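Side-chain contact in PA_0080 (Pseudomonas aeruginosa, PDB 3ZHN), which is the outer-membrane lipoprotein TssJ1 of a type VI secretion system, where, as in its relatives, it probably binds TssM of the trans-envelope complex: residues Y120-L123 with D124-T127. Numbering follows the deposited sequence.
Sequences YRDL and DRAT
An Asx turn built on D122 shapes the loop that connects the antiparallel neighbouring strands 113-118 and 129-133. With CG anti to the backbone N (chi1 175°), D122 places OD1 over the backbone just ahead, where D124 N gives it a weak hydrogen bond of 3.2 Å. The backbone follows the same curve: R125 N reaches D122 O weakly at 3.3 Å, and one residue further on A126 N binds L123 O at 3.1 Å, so that two overlapping beta turns, the second of type I, carry the chain round.

While OD1 serves the turn, OD2 is left for a salt bridge to R125. The aliphatic part of R125 runs past the D122 carbonyl before its bend at chi3, and NE then meets OD2 at 2.8 Å in a nearly straight bond (167°). The contact is made at the guanidinium edge, in its plane, but on the anti side of the carboxylate, and the two flat groups stand perpendicular. R125 NH2 adds a longer, weak bond to the same oxygen. A water also donates to D122 OD2 (2.6 Å) and to D124 OD1 (2.7 Å), which may ease the repulsion between two nearly parallel carboxylates. R121 and R125 face a similar problem, their NH2 atoms lying 3.9 Å apart; R121 NE is bound by P45 O, and the carboxylate of D122 may offset some of the gathered positive charge.

At the base of the loop, A126 CB rests against Y120 CB at 3.7 Å and lies obliquely to the ring, whose OH bonds to G147 O. Together these features make a surface strand connection of the TssJ beta-sandwich, in which an Asx turn and two overlapping beta turns are braced by an Asp-Arg salt bridge.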
ATOM      1  N   TYR A 120       7.259   2.751  -8.243  1.00  9.29           N
ATOM      2  CA  TYR A 120       8.016   1.973  -9.235  1.00  8.74           C
ATOM      3  C   TYR A 120       8.654   2.918 -10.301  1.00 10.52           C
ATOM      4  O   TYR A 120       8.047   3.912 -10.701  1.00 10.44           O
ATOM      5  CB  TYR A 120       7.145   0.874  -9.906  1.00  8.87           C
ATOM      6  CG  TYR A 120       6.952  -0.328  -9.050  1.00  8.68           C
ATOM      7  CD1 TYR A 120       8.006  -1.155  -8.810  1.00  9.88           C
ATOM      8  CD2 TYR A 120       5.784  -0.573  -8.368  1.00  8.09           C
ATOM      9  CE1 TYR A 120       7.898  -2.276  -8.004  1.00  9.13           C
ATOM     10  CE2 TYR A 120       5.661  -1.698  -7.554  1.00  9.32           C
ATOM     11  CZ  TYR A 120       6.720  -2.566  -7.392  1.00  8.31           C
ATOM     12  OH  TYR A 120       6.597  -3.669  -6.562  1.00  9.97           O
ATOM     13  N   ARG A 121       9.852   2.522 -10.737  1.00  8.85           N
ATOM     14  CA  ARG A 121      10.627   3.311 -11.718  1.00  9.17           C
ATOM     15  C   ARG A 121       9.900   3.564 -13.047  1.00 10.72           C
ATOM     16  O   ARG A 121       9.959   4.671 -13.577  1.00 13.45           O
ATOM     17  CB  ARG A 121      11.961   2.664 -11.955  1.00 11.02           C
ATOM     18  CG  ARG A 121      12.907   3.443 -12.848  1.00 11.05           C
ATOM     19  CD  ARG A 121      14.256   2.763 -13.074  1.00  9.59           C
ATOM     20  NE  ARG A 121      14.109   1.406 -13.548  1.00 10.51           N
ATOM     21  CZ  ARG A 121      13.900   1.084 -14.836  1.00 11.89           C
ATOM     22  NH1 ARG A 121      13.841   2.009 -15.765  1.00 12.83           N
ATOM     23  NH2 ARG A 121      13.750  -0.195 -15.188  1.00 11.53           N
ATOM     24  N   ASP A 122       9.197   2.554 -13.494  1.00 10.00           N
ATOM     25  CA  ASP A 122       8.445   2.627 -14.747  1.00 11.96           C
ATOM     26  C   ASP A 122       7.007   2.286 -14.393  1.00 11.32           C
ATOM     27  O   ASP A 122       6.571   1.113 -14.417  1.00 11.49           O
ATOM     28  CB  ASP A 122       8.963   1.705 -15.833  1.00 12.13           C
ATOM     29  CG  ASP A 122       8.074   1.717 -17.082  1.00 14.15           C
ATOM     30  OD1 ASP A 122       7.345   2.723 -17.314  1.00 13.80           O
ATOM     31  OD2 ASP A 122       8.040   0.698 -17.806  1.00 16.26           O
ATOM     32  N   LEU A 123       6.235   3.314 -14.159  1.00 10.85           N
ATOM     33  CA  LEU A 123       4.805   3.129 -13.779  1.00 11.69           C
ATOM     34  C   LEU A 123       3.941   2.526 -14.890  1.00 11.25           C
ATOM     35  O   LEU A 123       2.989   1.808 -14.604  1.00 12.27           O
ATOM     36  CB  LEU A 123       4.230   4.446 -13.295  1.00  9.41           C
ATOM     37  CG  LEU A 123       4.885   4.939 -12.020  1.00 10.38           C
ATOM     38  CD1 LEU A 123       4.397   6.326 -11.721  1.00 12.61           C
ATOM     39  CD2 LEU A 123       4.733   4.051 -10.780  1.00 11.79           C
ATOM     40  N   ASP A 124       4.337   2.690 -16.154  1.00 10.75           N
ATOM     41  CA  ASP A 124       3.586   2.052 -17.285  1.00 13.31           C
ATOM     42  C   ASP A 124       3.494   0.570 -17.175  1.00 12.27           C
ATOM     43  O   ASP A 124       2.477   0.019 -17.540  1.00 13.54           O
ATOM     44  CB  ASP A 124       4.160   2.519 -18.648  1.00 15.52           C
ATOM     45  CG  ASP A 124       3.648   1.649 -19.833  1.00 26.67           C
ATOM     46  OD1 ASP A 124       4.200   0.570 -20.227  1.00 35.29           O
ATOM     47  OD2 ASP A 124       2.640   1.996 -20.358  1.00 25.21           O
ATOM     48  N   ARG A 125       4.577  -0.090 -16.808  1.00 11.70           N
ATOM     49  CA  ARG A 125       4.572  -1.539 -16.730  1.00 10.17           C
ATOM     50  C   ARG A 125       4.136  -2.060 -15.365  1.00 10.52           C
ATOM     51  O   ARG A 125       3.931  -3.290 -15.226  1.00 12.14           O
ATOM     52  CB  ARG A 125       6.013  -2.065 -17.000  1.00 10.85           C
ATOM     53  CG  ARG A 125       6.905  -2.012 -15.743  1.00 12.89           C
ATOM     54  CD  ARG A 125       8.323  -2.495 -15.854  1.00 11.85           C
ATOM     55  NE  ARG A 125       9.077  -1.639 -16.789  1.00 12.64           N
ATOM     56  CZ  ARG A 125      10.371  -1.836 -17.096  1.00 11.96           C
ATOM     57  NH1 ARG A 125      11.066  -2.833 -16.598  1.00 13.71           N
ATOM     58  NH2 ARG A 125      10.993  -1.023 -17.888  1.00 12.40           N
ATOM     59  N   ALA A 126       3.931  -1.165 -14.393  1.00 10.58           N
ATOM     60  CA  ALA A 126       3.801  -1.606 -13.026  1.00 10.94           C
ATOM     61  C   ALA A 126       2.353  -1.653 -12.550  1.00 10.68           C
ATOM     62  O   ALA A 126       1.541  -0.802 -12.921  1.00 11.11           O
ATOM     63  CB  ALA A 126       4.624  -0.692 -12.094  1.00 12.79           C
ATOM     64  N   THR A 127       2.069  -2.587 -11.634  1.00  9.05           N
ATOM     65  CA  THR A 127       0.853  -2.489 -10.791  1.00  9.15           C
ATOM     66  C   THR A 127       1.281  -1.755  -9.535  1.00  9.13           C
ATOM     67  O   THR A 127       1.655  -2.279  -8.487  1.00 10.60           O
ATOM     68  CB  THR A 127       0.317  -3.867 -10.510  1.00 10.12           C
ATOM     69  OG1 THR A 127       0.104  -4.541 -11.753  1.00 13.62           O
ATOM     70  CG2 THR A 127      -1.002  -3.849  -9.788  1.00 11.22           C
TER
HETATM   71  O   HOH W   1       6.856   0.333 -20.108  1.00 17.75           O
HETATM   72  O   HOH W   2       0.557   0.520 -15.078  1.00 18.05           O